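Local coordinates for protein MGS-M5 (Unidentified, PDB 4Q3N) that probably catalyses the NAD-dependent interconversion of L-lactate and pyruvate, as expected of an L-lactate dehydrogenase built on a Rossmann fold, at residues A[75-80]-A[98-103]; A[119-124]-A[174-179]; A[125-130]-A[268-273]; A[140-145]-A[253-258]. One frame throughout, in Å; residues are numbered along the deposited sequence.

In the fold
From the N terminus, contact 1 closes first, bringing helix 89-109 back onto strand 74-77 inside the NAD-binding domain before any other contact opens. The remaining three start on helix 123-134, the loop leading into it, or strand 141-143 just after it, and reach into the C-terminal domain. Contact 2 (119-124 with 174-179) crosses contacts 3 and 4, since their first segments lie between 119-124 and 174-179 and their second segments follow 179. Contact 4 (140-145 with 253-258) lies within the span of contact 3 (125-130 with 268-273); strands 251-258 and 270-278 are neighbours in one sheet. I100 packs on L126, coupling contact 1 to contact 3, and V123 packs on S144, coupling contact 2 to contact 4.

Contact 1: A[75-80]-A[98-103]; sequences VVITAG and EIIKTV
I77 sets its CG1 branch beside the backbone N (chi1 -55°) and continues extended, which sends CD1 toward V103 and leaves CG2 to meet I100. I100 starts in the same way but bends at its second torsion (chi2 -64°), so that its CD1 leans to the strand although the CB itself does not point there. The two chains cross obliquely, with I77 CG2 and I100 CD1 3.7 Å apart. Against V103 the approach is tip to tip: I77 CD1 stands 4.0 Å from V103 CG1, and I77 CG1 is almost as near to the same methyl.

These residues belong to the beta-alpha-beta unit made of strand 74-77, helix 89-109 and strand 115-118, the repeating element of a Rossmann fold, and the contact is where the crossover helix lies against the sheet. Beyond the strand end the chain still follows the helix. A79 CB touches I99 CG2 at 4.1 Å, and G80 CA comes within 4.0 Å of I99 CD1, closing the more exposed end of the contact. No hydrogen bond links the segments; the 261 Å² buried comes mainly from I77, A79, I99, I100 and V103. The carbonyl O of A79, 4.0 Å from I100 CD1, is satisfied by the hydroxyl of S120. On the flank of I100 turned to helix 123-134 lie L126, V129 and A130, while V103 also rests on V9 of the neighbouring strand and on Y66.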
loop_
_atom_site.group_PDB
_atom_site.type_symbol
_atom_site.label_atom_id
_atom_site.label_comp_id
_atom_site.label_asym_id
_atom_site.label_seq_id
_atom_site.Cartn_x
_atom_site.Cartn_y
_atom_site.Cartn_z
ATOM N N VAL A 75 -16.817 15.743 6.886
ATOM C CA VAL A 75 -17.319 16.417 5.670
ATOM C C VAL A 75 -16.257 17.405 5.271
ATOM O O VAL A 75 -15.808 18.211 6.115
ATOM C CB VAL A 75 -18.670 17.139 5.909
ATOM C CG1 VAL A 75 -19.084 17.893 4.632
ATOM C CG2 VAL A 75 -19.764 16.122 6.366
ATOM N N VAL A 76 -15.858 17.343 4.006
ATOM C CA VAL A 76 -14.829 18.230 3.486
ATOM C C VAL A 76 -15.485 19.267 2.595
ATOM O O VAL A 76 -16.104 18.920 1.590
ATOM C CB VAL A 76 -13.774 17.464 2.696
ATOM C CG1 VAL A 76 -12.614 18.414 2.200
ATOM C CG2 VAL A 76 -13.184 16.280 3.617
ATOM N N ILE A 77 -15.368 20.531 2.970
ATOM C CA ILE A 77 -16.048 21.596 2.220
ATOM C C ILE A 77 -15.080 22.315 1.281
ATOM O O ILE A 77 -14.071 22.871 1.719
ATOM C CB ILE A 77 -16.687 22.632 3.167
ATOM C CG1 ILE A 77 -17.631 21.917 4.162
ATOM C CG2 ILE A 77 -17.373 23.776 2.342
ATOM C CD1 ILE A 77 -18.086 22.806 5.322
ATOM N N THR A 78 -15.393 22.288 -0.005
ATOM C CA THR A 78 -14.544 22.946 -1.030
ATOM C C THR A 78 -15.363 24.020 -1.792
ATOM O O THR A 78 -14.845 24.696 -2.650
ATOM C CB THR A 78 -13.976 21.916 -2.037
ATOM O OG1 THR A 78 -14.992 21.599 -3.011
ATOM C CG2 THR A 78 -13.506 20.625 -1.318
ATOM N N ALA A 79 -16.642 24.175 -1.452
ATOM C CA ALA A 79 -17.530 25.116 -2.149
ATOM C C ALA A 79 -17.136 26.558 -1.989
ATOM O O ALA A 79 -16.615 26.961 -0.941
ATOM C CB ALA A 79 -18.965 24.948 -1.643
ATOM N N GLY A 80 -17.484 27.369 -2.988
ATOM C CA GLY A 80 -17.249 28.796 -2.910
ATOM C C GLY A 80 -17.336 29.436 -4.286
ATOM O O GLY A 80 -17.669 28.767 -5.280
ATOM N N GLU A 98 -21.170 33.541 3.246
ATOM C CA GLU A 98 -22.576 33.152 3.191
ATOM C C GLU A 98 -22.741 31.765 2.573
ATOM O O GLU A 98 -23.615 30.990 2.983
ATOM C CB GLU A 98 -23.421 34.190 2.416
ATOM C CG GLU A 98 -23.810 35.353 3.287
ATOM C CD GLU A 98 -24.767 34.959 4.396
ATOM O OE1 GLU A 98 -25.619 34.082 4.149
ATOM O OE2 GLU A 98 -24.662 35.518 5.515
ATOM N N ILE A 99 -21.875 31.431 1.621
ATOM C CA ILE A 99 -21.927 30.093 1.057
ATOM C C ILE A 99 -21.587 29.043 2.133
ATOM O O ILE A 99 -22.305 28.060 2.297
ATOM C CB ILE A 99 -20.992 29.975 -0.150
ATOM C CG1 ILE A 99 -21.627 30.728 -1.338
ATOM C CG2 ILE A 99 -20.741 28.493 -0.516
ATOM C CD1 ILE A 99 -20.653 30.856 -2.460
ATOM N N ILE A 100 -20.497 29.268 2.860
ATOM C CA ILE A 100 -20.070 28.353 3.924
ATOM C C ILE A 100 -21.174 28.221 4.972
ATOM O O ILE A 100 -21.515 27.126 5.399
ATOM C CB ILE A 100 -18.760 28.856 4.567
ATOM C CG1 ILE A 100 -17.644 28.851 3.516
ATOM C CG2 ILE A 100 -18.367 28.043 5.757
ATOM C CD1 ILE A 100 -17.281 27.444 2.989
ATOM N N LYS A 101 -21.745 29.350 5.377
ATOM C CA LYS A 101 -22.820 29.327 6.343
ATOM C C LYS A 101 -23.934 28.424 5.854
ATOM O O LYS A 101 -24.400 27.577 6.563
ATOM C CB LYS A 101 -23.362 30.743 6.576
ATOM C CG LYS A 101 -24.578 30.780 7.470
ATOM C CD LYS A 101 -25.011 32.218 7.766
ATOM C CE LYS A 101 -26.248 32.235 8.631
ATOM N NZ LYS A 101 -26.604 33.664 8.951
ATOM N N THR A 102 -24.392 28.638 4.631
ATOM C CA THR A 102 -25.464 27.809 4.082
ATOM C C THR A 102 -25.092 26.324 4.009
ATOM O O THR A 102 -25.887 25.490 4.357
ATOM C CB THR A 102 -25.842 28.310 2.705
ATOM O OG1 THR A 102 -26.360 29.630 2.866
ATOM C CG2 THR A 102 -26.912 27.428 2.047
ATOM N N VAL A 103 -23.891 26.006 3.543
ATOM C CA VAL A 103 -23.450 24.615 3.506
ATOM C C VAL A 103 -23.486 24.005 4.905
ATOM O O VAL A 103 -23.997 22.915 5.125
ATOM C CB VAL A 103 -22.036 24.500 2.939
ATOM C CG1 VAL A 103 -21.463 23.061 3.203
ATOM C CG2 VAL A 103 -22.070 24.806 1.454
#

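Contact 2: A[119-124]-A[174-179]. With ACT (acetate ion), chain J.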
loop_
_atom_site.group_PDB
_atom_site.type_symbol
_atom_site.label_atom_id
_atom_site.label_comp_id
_atom_site.label_asym_id
_atom_site.label_seq_id
_atom_site.Cartn_x
_atom_site.Cartn_y
_atom_site.Cartn_z
ATOM N N ALA A 119 -11.678 23.404 3.033
ATOM C CA ALA A 119 -10.536 23.643 2.142
ATOM C C ALA A 119 -10.772 24.903 1.282
ATOM O O ALA A 119 -9.850 25.401 0.656
ATOM C CB ALA A 119 -10.270 22.436 1.216
ATOM N N SER A 120 -12.000 25.399 1.272
ATOM C CA SER A 120 -12.360 26.602 0.515
ATOM C C SER A 120 -11.480 27.777 0.909
ATOM O O SER A 120 -11.209 27.923 2.075
ATOM C CB SER A 120 -13.824 26.967 0.775
ATOM O OG SER A 120 -14.689 25.894 0.482
ATOM N N ASN A 121 -11.107 28.648 -0.027
ATOM C CA ASN A 121 -10.328 29.835 0.305
ATOM C C ASN A 121 -11.188 31.062 0.428
ATOM O O ASN A 121 -12.132 31.192 -0.321
ATOM C CB ASN A 121 -9.251 30.093 -0.751
ATOM C CG ASN A 121 -8.088 29.123 -0.617
ATOM O OD1 ASN A 121 -7.642 28.526 -1.596
ATOM N ND2 ASN A 121 -7.615 28.946 0.610
ATOM N N PRO A 122 -10.834 31.992 1.351
ATOM C CA PRO A 122 -9.643 31.947 2.230
ATOM C C PRO A 122 -9.891 31.034 3.431
ATOM O O PRO A 122 -10.823 31.234 4.224
ATOM C CB PRO A 122 -9.452 33.426 2.649
ATOM C CG PRO A 122 -10.791 34.011 2.527
ATOM C CD PRO A 122 -11.519 33.302 1.423
ATOM N N VAL A 123 -9.084 30.001 3.524
ATOM C CA VAL A 123 -9.420 28.872 4.351
ATOM C C VAL A 123 -9.435 29.219 5.859
ATOM O O VAL A 123 -10.257 28.706 6.602
ATOM C CB VAL A 123 -8.443 27.693 4.055
ATOM C CG1 VAL A 123 -6.976 28.084 4.386
ATOM C CG2 VAL A 123 -8.851 26.415 4.847
ATOM N N ASP A 124 -8.556 30.108 6.314
ATOM C CA ASP A 124 -8.523 30.395 7.754
ATOM C C ASP A 124 -9.783 31.119 8.166
ATOM O O ASP A 124 -10.380 30.787 9.183
ATOM C CB ASP A 124 -7.278 31.207 8.135
ATOM C CG ASP A 124 -5.991 30.481 7.746
ATOM O OD1 ASP A 124 -5.760 29.368 8.270
ATOM O OD2 ASP A 124 -5.253 30.991 6.871
ATOM N N GLY A 174 0.861 30.343 10.159
ATOM C CA GLY A 174 0.142 31.605 9.973
ATOM C C GLY A 174 -0.975 31.492 8.952
ATOM O O GLY A 174 -1.551 30.404 8.730
ATOM N N GLU A 175 -1.305 32.632 8.337
ATOM C CA GLU A 175 -2.345 32.688 7.318
ATOM C C GLU A 175 -1.914 31.878 6.104
ATOM O O GLU A 175 -0.782 31.997 5.671
ATOM C CB GLU A 175 -2.580 34.143 6.925
ATOM C CG GLU A 175 -3.530 34.311 5.772
ATOM C CD GLU A 175 -3.432 35.712 5.142
ATOM O OE1 GLU A 175 -2.343 36.338 5.158
ATOM O OE2 GLU A 175 -4.473 36.195 4.651
ATOM N N HIS A 176 -2.783 31.036 5.558
ATOM C CA HIS A 176 -2.517 30.421 4.248
ATOM C C HIS A 176 -2.725 31.541 3.195
ATOM O O HIS A 176 -3.817 31.731 2.697
ATOM C CB HIS A 176 -3.454 29.234 4.017
ATOM C CG HIS A 176 -3.448 28.670 2.623
ATOM N ND1 HIS A 176 -2.354 28.040 2.070
ATOM C CD2 HIS A 176 -4.440 28.569 1.699
ATOM C CE1 HIS A 176 -2.656 27.605 0.859
ATOM N NE2 HIS A 176 -3.918 27.918 0.607
ATOM N N GLY A 177 -1.670 32.277 2.871
ATOM C CA GLY A 177 -1.811 33.515 2.068
ATOM C C GLY A 177 -0.545 34.311 2.294
ATOM O O GLY A 177 0.460 33.750 2.801
ATOM N N ASP A 178 -0.594 35.592 1.954
ATOM C CA ASP A 178 0.597 36.443 1.825
ATOM C C ASP A 178 1.356 36.637 3.131
ATOM O O ASP A 178 2.545 36.933 3.096
ATOM C CB ASP A 178 0.227 37.835 1.266
ATOM C CG ASP A 178 -0.331 37.786 -0.175
ATOM O OD1 ASP A 178 -0.036 36.822 -0.927
ATOM O OD2 ASP A 178 -1.071 38.730 -0.554
ATOM N N SER A 179 0.691 36.465 4.272
ATOM C CA SER A 179 1.358 36.700 5.564
ATOM C C SER A 179 1.884 35.407 6.236
ATOM O O SER A 179 2.389 35.444 7.351
ATOM C CB SER A 179 0.418 37.483 6.516
ATOM O OG SER A 179 -0.536 36.619 7.148
HETATM C C ACT J . -5.291 25.691 -2.641
HETATM O O ACT J . -4.292 24.952 -2.776
HETATM O OXT ACT J . -5.281 26.548 -1.683
HETATM C CH3 ACT J . -6.406 25.532 -3.651
HETATM O O HOH W 1 -6.510 30.993 1.994
HETATM O O HOH W 2 -3.331 28.516 7.626
#
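The backbone N of H176 donates to D124 OD2 at 2.8 Å, on the syn lone pair of the carboxylate and with an N-H...O angle of 162°. The other oxygen, D124 OD1, takes a hydrogen bond from water 2, which also donates to the carbonyl O of G174; both ends of the carboxylate are therefore fixed, and its rotation with them. In the S256 conformer modelled, D124 OD1 also meets S256 OG. Water 1 accepts from V123 N at 3.2 Å and donates to H176 O at 2.9 Å, bridging the start of helix 123-134 to the loop. P122, at the N-cap of that helix, follows a cis peptide bond, as the Asn-Pro pair does in lactate dehydrogenases.

The imidazole is placed by chi1 of 170°, CG anti to the backbone N. V123 CG1 packs 3.7 Å from H176 CB, and N121 ND2 meets the ring at its edge, in plane, 3.4 Å from H176 CD2, with amide and ring planes turned 26° apart. One residue before H176, E175 OE1 accepts from both S179 OG and S179 N, which reach it from opposite faces of the carboxylate plane. With an alanine here in place of E175, S179 OG and N would probably both lose this acceptor, leaving the 175-179 loop less firmly held.

H176 ND1 bonds D149, and NE2 donates to acetate OXT at 3.0 Å, an ion probably taken from the crystallisation liquor. A carboxylate held at NE2 of a histidine backed by an aspartate is consistent with the substrate-side His-Asp pair of this enzyme family.

Contact 3: A[125-130]-A[268-273]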
loop_
_atom_site.group_PDB
_atom_site.type_symbol
_atom_site.label_atom_id
_atom_site.label_comp_id
_atom_site.label_asym_id
_atom_site.label_seq_id
_atom_site.Cartn_x
_atom_site.Cartn_y
_atom_site.Cartn_z
ATOM N N VAL A 125 -10.229 32.094 7.368
ATOM C CA VAL A 125 -11.417 32.839 7.778
ATOM C C VAL A 125 -12.639 31.934 7.625
ATOM O O VAL A 125 -13.488 31.913 8.509
ATOM C CB VAL A 125 -11.610 34.179 6.995
ATOM C CG1 VAL A 125 -10.301 34.993 6.936
ATOM C CG2 VAL A 125 -12.180 33.946 5.628
ATOM N N LEU A 126 -12.688 31.117 6.576
ATOM C CA LEU A 126 -13.868 30.302 6.319
ATOM C C LEU A 126 -13.978 29.141 7.305
ATOM O O LEU A 126 -15.086 28.723 7.650
ATOM C CB LEU A 126 -13.868 29.799 4.861
ATOM C CG LEU A 126 -14.082 30.934 3.836
ATOM C CD1 LEU A 126 -14.101 30.354 2.436
ATOM C CD2 LEU A 126 -15.355 31.813 4.126
ATOM N N ALA A 127 -12.842 28.676 7.813
ATOM C CA ALA A 127 -12.868 27.680 8.894
ATOM C C ALA A 127 -13.469 28.268 10.168
ATOM O O ALA A 127 -14.273 27.612 10.886
ATOM C CB ALA A 127 -11.428 27.120 9.164
ATOM N N TYR A 128 -13.131 29.508 10.461
ATOM C CA TYR A 128 -13.731 30.177 11.618
ATOM C C TYR A 128 -15.248 30.303 11.397
ATOM O O TYR A 128 -16.069 30.091 12.318
ATOM C CB TYR A 128 -13.087 31.569 11.834
ATOM C CG TYR A 128 -13.538 32.303 13.086
ATOM C CD1 TYR A 128 -14.689 33.074 13.084
ATOM C CD2 TYR A 128 -12.798 32.228 14.263
ATOM C CE1 TYR A 128 -15.117 33.742 14.229
ATOM C CE2 TYR A 128 -13.197 32.894 15.400
ATOM C CZ TYR A 128 -14.364 33.649 15.377
ATOM O OH TYR A 128 -14.761 34.311 16.507
ATOM N N VAL A 129 -15.618 30.701 10.182
ATOM C CA VAL A 129 -17.033 30.870 9.867
ATOM C C VAL A 129 -17.751 29.537 10.045
ATOM O O VAL A 129 -18.791 29.467 10.691
ATOM C CB VAL A 129 -17.244 31.414 8.453
ATOM C CG1 VAL A 129 -18.745 31.315 8.034
ATOM C CG2 VAL A 129 -16.770 32.903 8.421
ATOM N N ALA A 130 -17.180 28.479 9.484
ATOM C CA ALA A 130 -17.792 27.160 9.589
ATOM C C ALA A 130 -17.888 26.758 11.062
ATOM O O ALA A 130 -18.892 26.196 11.502
ATOM C CB ALA A 130 -16.985 26.128 8.793
ATOM N N GLN A 268 -9.111 34.607 19.145
ATOM C CA GLN A 268 -10.289 34.265 18.351
ATOM C C GLN A 268 -10.039 34.372 16.837
ATOM O O GLN A 268 -10.635 35.208 16.136
ATOM C CB GLN A 268 -11.465 35.137 18.794
ATOM C CG GLN A 268 -11.972 34.734 20.175
ATOM C CD GLN A 268 -12.785 33.440 20.116
ATOM O OE1 GLN A 268 -12.478 32.471 20.805
ATOM N NE2 GLN A 268 -13.853 33.440 19.297
ATOM N N VAL A 269 -9.128 33.533 16.357
ATOM C CA VAL A 269 -8.876 33.318 14.944
ATOM C C VAL A 269 -8.543 31.884 14.701
ATOM O O VAL A 269 -7.946 31.225 15.574
ATOM C CB VAL A 269 -7.690 34.125 14.387
ATOM C CG1 VAL A 269 -8.010 35.598 14.323
ATOM C CG2 VAL A 269 -6.426 33.890 15.219
ATOM N N TYR A 270 -8.907 31.389 13.517
ATOM C CA TYR A 270 -8.382 30.135 13.030
ATOM C C TYR A 270 -7.137 30.531 12.302
ATOM O O TYR A 270 -7.135 31.559 11.583
ATOM C CB TYR A 270 -9.364 29.423 12.110
ATOM C CG TYR A 270 -10.192 28.359 12.821
ATOM C CD1 TYR A 270 -11.231 28.727 13.694
ATOM C CD2 TYR A 270 -9.936 26.994 12.622
ATOM C CE1 TYR A 270 -12.011 27.762 14.337
ATOM C CE2 TYR A 270 -10.733 26.007 13.251
ATOM C CZ TYR A 270 -11.746 26.406 14.114
ATOM O OH TYR A 270 -12.520 25.463 14.752
ATOM N N ILE A 271 -6.069 29.764 12.495
ATOM C CA ILE A 271 -4.786 30.109 11.886
ATOM C C ILE A 271 -3.909 28.853 11.782
ATOM O O ILE A 271 -4.132 27.892 12.507
ATOM C CB ILE A 271 -4.105 31.242 12.728
ATOM C CG1 ILE A 271 -2.926 31.887 11.996
ATOM C CG2 ILE A 271 -3.781 30.732 14.136
ATOM C CD1 ILE A 271 -2.422 33.158 12.759
ATOM N N GLY A 272 -2.979 28.835 10.833
ATOM C CA GLY A 272 -2.188 27.637 10.542
ATOM C C GLY A 272 -1.158 27.387 11.652
ATOM O O GLY A 272 -0.233 28.193 11.868
ATOM N N LEU A 273 -1.366 26.304 12.401
ATOM C CA LEU A 273 -0.485 25.909 13.506
ATOM C C LEU A 273 -0.353 24.391 13.493
ATOM O O LEU A 273 -1.266 23.694 13.062
ATOM C CB LEU A 273 -1.043 26.383 14.871
ATOM C CG LEU A 273 -1.212 27.912 15.004
ATOM C CD1 LEU A 273 -2.071 28.221 16.264
ATOM C CD2 LEU A 273 0.176 28.653 15.056
#
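A127 and Y128 meet Y270 where helix 123-134 of the Rossmann domain lies against the start of strand 270-278, in the antiparallel sheet of the C-terminal domain. Within 125-130, the atom nearest the Y270 ring is Y128 CA, 3.6 Å from Y270 CD1. A127 CB sits 3.8 Å from Y270 CD2, and A127 O stands 4.1 Å above one face of the Y270 ring, offset toward the rim. The Y128 ring comes at the edge of Y270: its CD2 lies in the plane of that ring, 3.9 Å from Y270 CD1.

Because Y128 has CG anti to its own N (chi1 -174°), its ring runs out past Q268 and V269, with CE2 3.5 Å from the carbonyl O of Q268. The phenol oxygen receives a weak hydrogen bond from Q268 NE2, 3.1 Å away but bent to 127°; the amide plane stands 76° from the ring. Replacing Y128 with alanine would probably open a gap between the helix and Q268 and leave the Q268 amide without this mate.

Further out, R306 steadies both partners, its NH1 bonding Q268 O and, weakly, Y128 OH. W131 meets the Y128 ring edge-to-face, L309 of helix 292-311 packs on it, and L258 of the adjoining strand touches both tyrosines. I271 is bonded through its backbone to V257 of the neighbouring strand, and at the far end of the Y270 ring the hydroxyl OH is hydrogen-bonded to the carbonyl O of V141.

Contact 4: A[140-145]-A[253-258]; sequences RVIGSG and LPISVL
The last strand of the parallel Rossmann sheet, 141-143, joins strand 251-258 of the C-terminal domain through a single antiparallel bridge, the hydrogen-bonded pair G143 and S256. G143 N donates to S256 O at 3.1 Å, nearly straight at 170°. The return bond, S256 N to G143 O, is shorter at 2.9 Å, yet its donor sits 51° out of the carbonyl plane and away from the lone pairs. This skewed geometry fits the strands themselves, whose axes approach to 4.8 Å and whose N-to-C directions make 132°, well short of the 180° of a regular antiparallel pair. Just before the bridge, I142 CA adds a CA-H...O contact to S256 O at 3.6 Å.

The bridge thus sews together two sheets of different kind: on its inner side strand 141-143 is bonded through I142 to L116 and V118 of strand 115-118, while strand 251-258 continues to strand 270-278. Beside it, the first torsion of I255 sets CG1 between its backbone N and carbonyl carbon, which turns CD1 to I142, where it lies 3.9 Å from I142 CG2. V257 CG1 is 4.3 Å from that same I142 CG2, and I241 of helix 232-246 lies on both isoleucines.

Glycine suits both 143 and 145. A CB on G143 would come 2.9 Å from S256 CB; G145 has a positive phi, and a CB there would run into S256 N.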
loop_
_atom_site.group_PDB
_atom_site.type_symbol
_atom_site.label_atom_id
_atom_site.label_comp_id
_atom_site.label_asym_id
_atom_site.label_seq_id
_atom_site.Cartn_x
_atom_site.Cartn_y
_atom_site.Cartn_z
ATOM N N ARG A 140 -13.437 19.913 16.558
ATOM C CA ARG A 140 -14.111 19.127 15.501
ATOM C C ARG A 140 -14.272 19.910 14.214
ATOM O O ARG A 140 -14.938 19.460 13.278
ATOM C CB ARG A 140 -15.514 18.721 15.964
ATOM C CG ARG A 140 -15.542 18.194 17.399
ATOM C CD ARG A 140 -15.241 16.688 17.448
ATOM N NE ARG A 140 -16.292 15.881 16.820
ATOM C CZ ARG A 140 -16.160 14.581 16.552
ATOM N NH1 ARG A 140 -15.036 13.942 16.903
ATOM N NH2 ARG A 140 -17.155 13.903 15.981
ATOM N N VAL A 141 -13.738 21.118 14.190
ATOM C CA VAL A 141 -13.792 21.901 12.924
ATOM C C VAL A 141 -12.410 22.425 12.615
ATOM O O VAL A 141 -11.813 23.112 13.443
ATOM C CB VAL A 141 -14.775 23.111 13.014
ATOM C CG1 VAL A 141 -14.740 23.949 11.692
ATOM C CG2 VAL A 141 -16.176 22.615 13.317
ATOM N N ILE A 142 -11.887 22.066 11.451
ATOM C CA ILE A 142 -10.567 22.500 11.073
ATOM C C ILE A 142 -10.551 22.977 9.642
ATOM O O ILE A 142 -11.484 22.712 8.849
ATOM C CB ILE A 142 -9.518 21.322 11.237
ATOM C CG1 ILE A 142 -9.943 20.114 10.406
ATOM C CG2 ILE A 142 -9.416 20.939 12.693
ATOM C CD1 ILE A 142 -8.907 18.965 10.397
ATOM N N GLY A 143 -9.461 23.644 9.278
ATOM C CA GLY A 143 -9.233 23.964 7.871
ATOM C C GLY A 143 -7.902 23.353 7.416
ATOM O O GLY A 143 -7.077 22.993 8.235
ATOM N N SER A 144 -7.676 23.282 6.108
ATOM C CA SER A 144 -6.438 22.696 5.617
ATOM C C SER A 144 -5.211 23.608 5.877
ATOM O O SER A 144 -4.063 23.125 5.830
ATOM C CB SER A 144 -6.548 22.363 4.129
ATOM O OG SER A 144 -6.971 23.463 3.364
ATOM N N GLY A 145 -5.454 24.893 6.135
ATOM C CA GLY A 145 -4.400 25.784 6.611
ATOM C C GLY A 145 -3.127 25.721 5.779
ATOM O O GLY A 145 -3.162 25.771 4.549
ATOM N N LEU A 253 0.288 17.736 12.259
ATOM C CA LEU A 253 0.199 18.439 10.959
ATOM C C LEU A 253 -0.168 19.904 11.142
ATOM O O LEU A 253 -0.969 20.240 12.000
ATOM C CB LEU A 253 -0.878 17.821 10.046
ATOM C CG LEU A 253 -0.612 16.355 9.648
ATOM C CD1 LEU A 253 -1.855 15.774 9.048
ATOM C CD2 LEU A 253 0.593 16.205 8.645
ATOM N N PRO A 254 0.385 20.780 10.297
ATOM C CA PRO A 254 0.019 22.190 10.391
ATOM C C PRO A 254 -1.295 22.356 9.662
ATOM O O PRO A 254 -1.397 21.976 8.493
ATOM C CB PRO A 254 1.174 22.912 9.709
ATOM C CG PRO A 254 1.731 21.886 8.707
ATOM C CD PRO A 254 1.489 20.526 9.353
ATOM N N ILE A 255 -2.313 22.833 10.380
ATOM C CA ILE A 255 -3.659 23.010 9.821
ATOM C C ILE A 255 -4.238 24.261 10.419
ATOM O O ILE A 255 -3.667 24.799 11.373
ATOM C CB ILE A 255 -4.581 21.816 10.155
ATOM C CG1 ILE A 255 -4.431 21.425 11.634
ATOM C CG2 ILE A 255 -4.155 20.593 9.366
ATOM C CD1 ILE A 255 -5.586 20.574 12.152
ATOM N N SER A 256 -5.357 24.736 9.856
ATOM C CA SER A 256 -6.114 25.835 10.433
ATOM C C SER A 256 -6.835 25.389 11.697
ATOM O O SER A 256 -7.700 24.521 11.632
ATOM C CB SER A 256 -7.151 26.395 9.444
ATOM O OG SER A 256 -6.570 26.901 8.258
ATOM N N VAL A 257 -6.507 26.012 12.830
ATOM C CA VAL A 257 -7.141 25.670 14.117
ATOM C C VAL A 257 -7.370 26.929 14.899
ATOM O O VAL A 257 -6.713 27.965 14.648
ATOM C CB VAL A 257 -6.262 24.720 14.971
ATOM C CG1 VAL A 257 -6.308 23.323 14.403
ATOM C CG2 VAL A 257 -4.807 25.248 15.033
ATOM N N LEU A 258 -8.278 26.852 15.865
ATOM C CA LEU A 258 -8.596 28.014 16.676
ATOM C C LEU A 258 -7.461 28.224 17.677
ATOM O O LEU A 258 -7.251 27.365 18.557
ATOM C CB LEU A 258 -9.916 27.826 17.413
ATOM C CG LEU A 258 -10.367 29.041 18.245
ATOM C CD1 LEU A 258 -10.833 30.231 17.299
ATOM C CD2 LEU A 258 -11.476 28.684 19.259
#